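Local coordinates for protein sugar ABC transporter (Agrobacterium radiobacter, PDB 4RXT) that probably serves as the sugar-binding component of an ABC transporter, holding alpha-L-arabinopyranose in the cleft between its two lobes, at residues I10-T15 with G91-A96; F17-V22 with Q43-V48; A121-A126 with K220-G225; L233-L236 with A240-G243. All blocks are in the same frame, centred on the assembly; numbering follows the deposited sequence.

Interaction 1: I10-T15 with G91-A96; sequences IVKDTT and GIDSGA. With ARA (alpha-L-arabinopyranose), chain B.
Lys12 and Ser94 come nearest in the backbone, with CA atoms 9.6 Å apart, so the two segments meet only through side chains. Both leave the ends of parallel strands, 9-11 and 89-92, in the first lobe of a periplasmic binding protein fold. Strand 66-68 lies between these strands. The loops after the strand ends line the sugar site, and Lys12 and Asp93 both bind the arabinopyranose. The Lys12 chain is extended beyond CG and reaches toward the sugar. It brings NZ to ARA O3, a hydrogen bond of 3.0 Å. The same NZ makes a weak hydrogen bond to Ser94 OG at 3.1 Å, and its ion pair with Asp93 OD2 is long at 4.0 Å. The Asp93 carboxylate takes two neighbouring sugar hydroxyls, one on each oxygen. ARA O2 donates to OD1 of Asp93 at 2.5 Å. ARA O3 donates to OD2 of Asp93 at 2.5 Å, a very short bond. ARA O3 thus has both the lysine amine and the carboxylate as partners, consistent with its donating to Asp93. Tyr18 OH also bonds to Asp93 OD1 and helps hold the carboxylate. Ser94 OG has its stronger partner in Ser146 N, at the start of helix 145-161 in the second lobe. The backbone makes a classic gamma turn centred on Asp93 (phi 75°, psi -44°), closed by a bond of 2.8 Å from Ser94 N to Ile92 O.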
# COMPACT_ATOMS: atom_id res chain seq x y z
N ILE A 10 -2.22 -12.83 -7.70
CA ILE A 10 -0.86 -12.41 -7.99
C ILE A 10 -0.62 -11.12 -7.24
O ILE A 10 -1.21 -10.08 -7.54
CB ILE A 10 -0.63 -12.17 -9.51
CG1 ILE A 10 -1.00 -13.43 -10.30
CG2 ILE A 10 0.82 -11.74 -9.78
CD1 ILE A 10 -1.06 -13.22 -11.80
N VAL A 11 0.24 -11.19 -6.24
CA VAL A 11 0.59 -10.05 -5.42
C VAL A 11 1.89 -9.42 -5.89
O VAL A 11 2.58 -9.99 -6.73
CB VAL A 11 0.65 -10.40 -3.93
CG1 VAL A 11 -0.73 -10.87 -3.46
CG2 VAL A 11 1.73 -11.44 -3.67
N LYS A 12 2.20 -8.22 -5.39
CA LYS A 12 3.46 -7.54 -5.81
C LYS A 12 4.71 -8.22 -5.25
O LYS A 12 5.77 -8.15 -5.86
CB LYS A 12 3.48 -6.07 -5.37
CG LYS A 12 2.36 -5.20 -5.90
CD LYS A 12 2.63 -3.75 -5.62
CE LYS A 12 1.52 -2.83 -6.07
NZ LYS A 12 1.94 -1.41 -5.92
N ASP A 13 4.63 -8.77 -4.02
CA ASP A 13 5.83 -9.27 -3.34
C ASP A 13 5.40 -10.21 -2.22
O ASP A 13 4.86 -9.78 -1.21
CB ASP A 13 6.66 -8.09 -2.78
CG ASP A 13 7.95 -8.54 -2.02
OD1 ASP A 13 8.15 -9.76 -1.78
OD2 ASP A 13 8.75 -7.68 -1.61
N THR A 14 5.66 -11.49 -2.42
CA THR A 14 5.24 -12.52 -1.44
C THR A 14 5.96 -12.48 -0.10
O THR A 14 5.50 -13.12 0.83
CB THR A 14 5.40 -13.93 -2.04
OG1 THR A 14 6.79 -14.16 -2.36
CG2 THR A 14 4.51 -14.12 -3.29
N THR A 15 7.08 -11.77 -0.02
CA THR A 15 7.87 -11.64 1.21
C THR A 15 7.44 -10.50 2.14
O THR A 15 7.95 -10.36 3.23
CB THR A 15 9.37 -11.44 0.88
OG1 THR A 15 9.60 -10.13 0.35
CG2 THR A 15 9.86 -12.49 -0.13
N GLY A 91 -8.77 -6.43 -10.36
CA GLY A 91 -7.63 -5.70 -9.78
C GLY A 91 -7.81 -5.37 -8.31
O GLY A 91 -8.93 -5.17 -7.83
N ILE A 92 -6.68 -5.34 -7.61
CA ILE A 92 -6.66 -4.85 -6.23
C ILE A 92 -5.48 -3.88 -6.01
O ILE A 92 -4.45 -3.93 -6.71
CB ILE A 92 -6.64 -6.00 -5.18
CG1 ILE A 92 -5.40 -6.87 -5.31
CG2 ILE A 92 -7.91 -6.83 -5.29
CD1 ILE A 92 -5.18 -7.77 -4.10
N ASP A 93 -5.67 -3.00 -5.02
CA ASP A 93 -4.58 -2.23 -4.38
C ASP A 93 -3.97 -1.06 -5.15
O ASP A 93 -3.70 -0.04 -4.54
CB ASP A 93 -3.49 -3.18 -3.83
CG ASP A 93 -2.37 -2.42 -3.12
OD1 ASP A 93 -2.56 -2.11 -1.92
OD2 ASP A 93 -1.35 -2.12 -3.77
N SER A 94 -3.70 -1.23 -6.45
CA SER A 94 -2.78 -0.35 -7.15
C SER A 94 -3.13 -0.43 -8.62
O SER A 94 -3.25 -1.50 -9.17
CB SER A 94 -1.32 -0.81 -6.90
OG SER A 94 -0.36 0.12 -7.37
N GLY A 95 -3.32 0.71 -9.26
CA GLY A 95 -3.87 0.74 -10.62
C GLY A 95 -2.90 0.35 -11.72
O GLY A 95 -1.69 0.27 -11.52
N ALA A 96 -3.47 0.09 -12.89
CA ALA A 96 -2.69 -0.15 -14.09
C ALA A 96 -3.33 0.60 -15.25
O ALA A 96 -4.55 0.92 -15.26
CB ALA A 96 -2.55 -1.64 -14.42
C1 ARA B . 1.15 -1.12 0.57
C2 ARA B . 0.65 -0.60 -0.79
C3 ARA B . 1.19 -1.49 -1.90
C4 ARA B . 2.71 -1.65 -1.80
C5 ARA B . 3.22 -1.21 -0.50
O1 ARA B . 1.00 0.15 1.20
O2 ARA B . -0.79 -0.62 -0.85
O3 ARA B . 0.73 -0.96 -3.16
O4 ARA B . 3.43 -0.76 -2.66
O5 ARA B . 2.47 -1.66 0.64

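Interaction 2: F17-V22 with Q43-V48; sequences FYWQIV and QAETDV. With ARA (alpha-L-arabinopyranose), chain B.
Trp19 on helix 17-33 and Glu45 in the loop before helix 48-60 meet through a single hydrogen bond beside the bound sugar. CB of Trp19 packs on the backbone carbonyl of Asp13. CG is anti to the carbonyl carbon (chi1 -65°), which swings the indole off the helix toward Glu45. CD1 lies 3.8 Å from OE2 of Glu45, beside the main contact. NE1 donates to OE2 of Glu45 at 2.9 Å, with an almost straight N-H...O angle of 173°. The acceptor lies at the ring edge, practically in the indole plane. On the glutamate the bond comes in on the anti side of OE2, tilted out of the carboxylate plane, and the two planes are 59° apart. Further round the ring, CZ2 of Trp19 rests 3.7 Å from ARA C3, at an oblique approach. One indole face is taken by Tyr18, whose CD2 sits over its centre. Tyr18 in turn lays a face of its own ring under the sugar, with ARA C1 3.7 Å above the ring plane. The other glutamate oxygen, OE1, accepts from ARA O4 at 2.7 Å. This pairing of aromatic rings with polar groups is familiar from sugar-binding sites: the rings meet the C-H surface and the polar groups take the hydroxyls. Here Trp19 does both first-shell and second-shell work. By bonding to OE2 it probably limits rotation of the carboxylate and leaves OE1 well placed for O4.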
# COMPACT_ATOMS: atom_id res chain seq x y z
N PHE A 17 4.88 -8.46 4.59
CA PHE A 17 3.77 -8.75 5.50
C PHE A 17 2.44 -8.24 4.97
O PHE A 17 1.41 -8.87 5.15
CB PHE A 17 4.04 -8.14 6.86
CG PHE A 17 2.98 -8.43 7.88
CD1 PHE A 17 2.85 -9.69 8.40
CD2 PHE A 17 2.13 -7.43 8.30
CE1 PHE A 17 1.88 -9.95 9.37
CE2 PHE A 17 1.18 -7.66 9.25
CZ PHE A 17 1.03 -8.92 9.78
N TYR A 18 2.46 -7.07 4.35
CA TYR A 18 1.23 -6.54 3.80
C TYR A 18 0.58 -7.52 2.80
O TYR A 18 -0.61 -7.81 2.87
CB TYR A 18 1.52 -5.23 3.09
CG TYR A 18 0.29 -4.61 2.47
CD1 TYR A 18 -0.58 -3.80 3.19
CD2 TYR A 18 -0.00 -4.82 1.10
CE1 TYR A 18 -1.69 -3.23 2.60
CE2 TYR A 18 -1.13 -4.26 0.53
CZ TYR A 18 -1.95 -3.43 1.26
OH TYR A 18 -3.06 -2.85 0.69
N TRP A 19 1.40 -7.99 1.85
CA TRP A 19 0.89 -8.94 0.84
C TRP A 19 0.52 -10.28 1.42
O TRP A 19 -0.35 -10.95 0.91
CB TRP A 19 1.86 -9.10 -0.36
CG TRP A 19 1.99 -7.81 -1.10
CD1 TRP A 19 3.05 -7.00 -1.12
CD2 TRP A 19 0.93 -7.13 -1.75
NE1 TRP A 19 2.75 -5.83 -1.79
CE2 TRP A 19 1.44 -5.90 -2.20
CE3 TRP A 19 -0.40 -7.44 -2.01
CZ2 TRP A 19 0.67 -5.01 -2.88
CZ3 TRP A 19 -1.16 -6.55 -2.69
CH2 TRP A 19 -0.63 -5.36 -3.11
N GLN A 20 1.19 -10.65 2.50
CA GLN A 20 0.82 -11.89 3.23
C GLN A 20 -0.58 -11.78 3.86
O GLN A 20 -1.32 -12.76 3.93
CB GLN A 20 1.87 -12.25 4.26
CG GLN A 20 3.15 -12.70 3.56
CD GLN A 20 4.40 -12.64 4.41
OE1 GLN A 20 4.36 -12.34 5.61
NE2 GLN A 20 5.56 -12.89 3.76
N ILE A 21 -0.98 -10.57 4.23
CA ILE A 21 -2.35 -10.35 4.75
C ILE A 21 -3.34 -10.53 3.60
O ILE A 21 -4.33 -11.21 3.72
CB ILE A 21 -2.56 -8.96 5.38
CG1 ILE A 21 -1.66 -8.77 6.63
CG2 ILE A 21 -4.03 -8.78 5.77
CD1 ILE A 21 -1.56 -7.32 7.08
N VAL A 22 -3.05 -9.90 2.45
CA VAL A 22 -3.86 -10.09 1.22
C VAL A 22 -4.01 -11.58 0.89
O VAL A 22 -5.11 -12.07 0.63
CB VAL A 22 -3.26 -9.34 0.02
CG1 VAL A 22 -4.05 -9.65 -1.25
CG2 VAL A 22 -3.19 -7.86 0.30
N GLN A 43 9.22 -11.76 -5.70
CA GLN A 43 9.76 -11.59 -4.31
C GLN A 43 10.30 -10.17 -4.15
O GLN A 43 11.08 -9.87 -3.25
CB GLN A 43 10.83 -12.63 -4.03
CG GLN A 43 10.30 -14.02 -3.71
CD GLN A 43 9.57 -14.64 -4.88
OE1 GLN A 43 8.36 -14.94 -4.80
NE2 GLN A 43 10.29 -14.84 -5.99
N ALA A 44 9.86 -9.27 -5.03
CA ALA A 44 10.18 -7.86 -4.91
C ALA A 44 9.15 -7.08 -5.69
O ALA A 44 8.82 -7.45 -6.80
CB ALA A 44 11.56 -7.54 -5.44
N GLU A 45 8.69 -5.96 -5.13
CA GLU A 45 7.76 -5.05 -5.85
C GLU A 45 8.42 -4.45 -7.11
O GLU A 45 7.74 -4.06 -8.10
CB GLU A 45 7.25 -3.90 -4.95
CG GLU A 45 6.45 -4.36 -3.76
CD GLU A 45 5.49 -3.33 -3.19
OE1 GLU A 45 5.52 -2.15 -3.58
OE2 GLU A 45 4.74 -3.75 -2.29
N THR A 46 9.73 -4.36 -7.09
CA THR A 46 10.49 -3.78 -8.18
C THR A 46 10.71 -4.75 -9.33
O THR A 46 11.20 -4.36 -10.39
CB THR A 46 11.88 -3.32 -7.67
OG1 THR A 46 12.54 -4.41 -7.00
CG2 THR A 46 11.72 -2.17 -6.72
N ASP A 47 10.37 -6.03 -9.12
CA ASP A 47 10.50 -7.04 -10.16
C ASP A 47 9.23 -7.01 -11.01
O ASP A 47 8.35 -7.85 -10.92
CB ASP A 47 10.80 -8.42 -9.57
CG ASP A 47 11.22 -9.43 -10.61
OD1 ASP A 47 11.31 -9.08 -11.82
OD2 ASP A 47 11.45 -10.60 -10.22
N VAL A 48 9.20 -6.04 -11.92
CA VAL A 48 8.02 -5.86 -12.73
C VAL A 48 7.93 -6.96 -13.79
O VAL A 48 6.87 -7.51 -14.04
CB VAL A 48 8.05 -4.48 -13.37
CG1 VAL A 48 6.84 -4.25 -14.25
CG2 VAL A 48 8.12 -3.40 -12.31
C1 ARA B . 1.15 -1.12 0.57
C2 ARA B . 0.65 -0.60 -0.79
C3 ARA B . 1.19 -1.49 -1.90
C4 ARA B . 2.71 -1.65 -1.80
C5 ARA B . 3.22 -1.21 -0.50
O1 ARA B . 1.00 0.15 1.20
O2 ARA B . -0.79 -0.62 -0.85
O3 ARA B . 0.73 -0.96 -3.16
O4 ARA B . 3.43 -0.76 -2.66
O5 ARA B . 2.47 -1.66 0.64

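Interaction 3: A121-A126 with K220-G225; sequences AAAIKA and KVKVIG
Lys222 and Ala123 face each other, both with the CB pointing across the gap between strand and helix. Ala123 CB touches the first two side-chain carbons of the lysine, lying 3.8 Å from CG and 3.9 Å from CB of Lys222. The lysine then turns aside. Bends at chi2 (-34°) and chi3 (-134°) lead the amine away, while CG stays against Ala123. CG of Lys222 also rests 3.7 Å from the carbonyl oxygen of Ala123, a packing contact. The amine finds its hydrogen-bond partner in Ser218 O, near its own strand. This is helix-on-sheet packing in the second lobe of the periplasmic binding protein fold. Helix 109-128 lies on one face of the mixed sheet, over strand 222-226. On the other face Val223, and Val221 just before the strand, pack on helix 202-214. Ile124 flanks the contact at the side. Its CG1 lies 4.5 Å from Lys222 CB, a loose contact, and its side chain also reaches Val195 on the neighbouring strand. Two residues on from Lys222, on the same face, Ile224 packs on Ala116 and Leu120 of helix 109-128.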
# COMPACT_ATOMS: atom_id res chain seq x y z
N ALA A 121 0.67 17.31 9.67
CA ALA A 121 0.50 18.69 10.12
C ALA A 121 0.09 18.70 11.59
O ALA A 121 0.61 19.49 12.38
CB ALA A 121 -0.54 19.41 9.28
N ALA A 122 -0.84 17.82 11.95
CA ALA A 122 -1.32 17.74 13.34
C ALA A 122 -0.17 17.35 14.26
O ALA A 122 -0.02 17.88 15.39
CB ALA A 122 -2.47 16.75 13.44
N ALA A 123 0.65 16.41 13.80
CA ALA A 123 1.77 15.92 14.62
C ALA A 123 2.82 17.01 14.84
O ALA A 123 3.35 17.18 15.96
CB ALA A 123 2.38 14.68 14.00
N ILE A 124 3.11 17.74 13.76
CA ILE A 124 4.06 18.86 13.86
C ILE A 124 3.50 19.94 14.82
O ILE A 124 4.23 20.51 15.62
CB ILE A 124 4.42 19.42 12.48
CG1 ILE A 124 5.20 18.35 11.73
CG2 ILE A 124 5.20 20.72 12.63
CD1 ILE A 124 5.30 18.61 10.25
N LYS A 125 2.22 20.24 14.70
CA LYS A 125 1.57 21.20 15.59
C LYS A 125 1.65 20.78 17.06
O LYS A 125 1.94 21.60 17.92
CB LYS A 125 0.13 21.39 15.20
CG LYS A 125 -0.65 22.29 16.12
CD LYS A 125 -1.88 22.83 15.44
CE LYS A 125 -2.87 21.74 15.20
NZ LYS A 125 -4.06 22.37 14.58
N ALA A 126 1.41 19.50 17.34
CA ALA A 126 1.53 19.05 18.72
C ALA A 126 2.96 19.22 19.24
O ALA A 126 3.19 19.58 20.40
CB ALA A 126 1.11 17.59 18.84
N LYS A 220 11.90 15.11 17.84
CA LYS A 220 12.36 16.12 16.88
C LYS A 220 11.80 15.94 15.45
O LYS A 220 11.69 16.94 14.65
CB LYS A 220 13.90 16.11 16.82
CG LYS A 220 14.55 16.44 18.14
CD LYS A 220 16.06 16.53 18.02
CE LYS A 220 16.74 16.61 19.39
NZ LYS A 220 16.79 18.00 19.91
N VAL A 221 11.42 14.72 15.09
CA VAL A 221 10.94 14.42 13.73
C VAL A 221 9.72 13.55 13.80
O VAL A 221 9.78 12.45 14.35
CB VAL A 221 12.01 13.71 12.86
CG1 VAL A 221 11.49 13.41 11.46
CG2 VAL A 221 13.30 14.52 12.84
N LYS A 222 8.64 14.04 13.21
CA LYS A 222 7.37 13.34 13.21
C LYS A 222 7.20 12.56 11.93
O LYS A 222 7.33 13.14 10.83
CB LYS A 222 6.20 14.33 13.39
CG LYS A 222 6.13 14.98 14.79
CD LYS A 222 6.60 14.04 15.92
CE LYS A 222 5.75 13.97 17.15
NZ LYS A 222 6.66 13.41 18.20
N VAL A 223 6.90 11.28 12.05
CA VAL A 223 6.74 10.38 10.89
C VAL A 223 5.32 9.93 10.76
O VAL A 223 4.73 9.47 11.72
CB VAL A 223 7.62 9.12 11.05
CG1 VAL A 223 7.43 8.19 9.85
CG2 VAL A 223 9.09 9.52 11.21
N ILE A 224 4.73 10.12 9.57
CA ILE A 224 3.50 9.47 9.20
C ILE A 224 3.81 8.36 8.21
O ILE A 224 4.44 8.61 7.20
CB ILE A 224 2.41 10.42 8.64
CG1 ILE A 224 2.09 11.50 9.68
CG2 ILE A 224 1.18 9.64 8.20
CD1 ILE A 224 1.37 11.02 10.95
N GLY A 225 3.40 7.14 8.52
CA GLY A 225 3.60 6.03 7.62
C GLY A 225 2.27 5.45 7.14
O GLY A 225 1.20 6.05 7.30

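Interaction 4: L233-L236 with A240-G243; sequences LGFL and AIAG
A beta-alpha-beta crossover of the second lobe is completed here, where helix 230-238 ends and the chain turns back into strand 243-246. Phe235 and Leu236, near the end of the helix, pack against Ala240 and Ile241 of the loop. Ile241 N donates to Phe235 O at 3.1 Å. The N-H...O angle is a straight 172°, yet the donor stands 68° out of the carbonyl plane. Ser238 OG also bonds to Phe235 O, and to Ala240 N, which ties the loop together. On the apolar side, CB of Phe235 packs on CG1 of Ile241 at 3.7 Å and on CB of Ala240 at 4.0 Å. The phenyl ring leads away, with CD1 of Ile241 at its edge, and goes on to touch Gln210 and Ala213 of helix 202-214. Leu236 starts out away from the loop, but CG is anti to the backbone N (chi1 -170°) and CD1 returns to it. This methyl lies 3.6 Å from Ile241 O and also touches the Ala242-Gly243 peptide. Leu236 CA makes a C-H...O contact with the same Ile241 oxygen. A water bridges the two backbones, donating to Leu236 O and to Ile241 O at 2.6 Å each.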
# COMPACT_ATOMS: atom_id res chain seq x y z
N LEU A 233 4.01 -1.06 14.43
CA LEU A 233 3.12 -0.87 15.58
C LEU A 233 3.94 -0.61 16.84
O LEU A 233 3.57 0.22 17.67
CB LEU A 233 2.16 -2.03 15.74
CG LEU A 233 1.08 -2.12 14.66
CD1 LEU A 233 0.28 -3.42 14.82
CD2 LEU A 233 0.13 -0.92 14.62
N GLY A 234 5.10 -1.25 16.96
CA GLY A 234 6.04 -0.96 18.05
C GLY A 234 6.51 0.49 18.02
O GLY A 234 6.57 1.17 19.06
N PHE A 235 6.79 0.98 16.82
CA PHE A 235 7.23 2.37 16.64
C PHE A 235 6.10 3.36 16.95
O PHE A 235 6.35 4.46 17.47
CB PHE A 235 7.70 2.63 15.18
CG PHE A 235 8.98 1.89 14.79
CD1 PHE A 235 9.96 1.58 15.73
CD2 PHE A 235 9.18 1.53 13.50
CE1 PHE A 235 11.11 0.89 15.37
CE2 PHE A 235 10.33 0.89 13.11
CZ PHE A 235 11.30 0.56 14.03
N LEU A 236 4.87 2.98 16.63
CA LEU A 236 3.72 3.84 16.98
C LEU A 236 3.59 4.00 18.51
O LEU A 236 3.41 5.08 19.06
CB LEU A 236 2.45 3.26 16.37
CG LEU A 236 1.23 4.16 16.46
CD1 LEU A 236 1.46 5.41 15.63
CD2 LEU A 236 -0.01 3.45 15.94
N ALA A 240 8.30 6.59 17.84
CA ALA A 240 9.14 6.77 16.63
C ALA A 240 8.34 7.04 15.37
O ALA A 240 8.86 7.63 14.45
CB ALA A 240 10.08 5.59 16.39
N ILE A 241 7.10 6.55 15.34
CA ILE A 241 6.13 6.87 14.30
C ILE A 241 4.96 7.58 14.97
O ILE A 241 4.52 7.17 16.04
CB ILE A 241 5.68 5.64 13.48
CG1 ILE A 241 6.84 5.16 12.62
CG2 ILE A 241 4.44 6.00 12.63
CD1 ILE A 241 6.55 3.95 11.75
N ALA A 242 4.47 8.67 14.36
CA ALA A 242 3.37 9.46 14.90
C ALA A 242 2.00 8.97 14.47
O ALA A 242 0.98 9.17 15.17
CB ALA A 242 3.55 10.92 14.50
N GLY A 243 1.95 8.35 13.29
CA GLY A 243 0.70 7.85 12.75
C GLY A 243 0.95 6.90 11.63
O GLY A 243 1.98 7.02 10.95
O HOH W 1 3.21 7.55 18.30

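In the fold
The four contacts divide between the two lobes. Interactions 1 and 2 sit at the sugar-facing end of the parallel sheet of the first lobe, with centres 7 Å apart. Interaction 2 is nested in the chain loop closed by interaction 1, and both touch the arabinopyranose. Interactions 3 and 4 follow later in the chain, in the second lobe, with centres 11 Å apart. They join through backbone pairing of strand 222-226 with Ala242 and Gly243, where the neighbouring strand 243-246 begins. Centres of the two groups lie 22 to 29 Å apart. The first pair forms part of the binding site, while the second is packing within the lobe on the other side of the cleft.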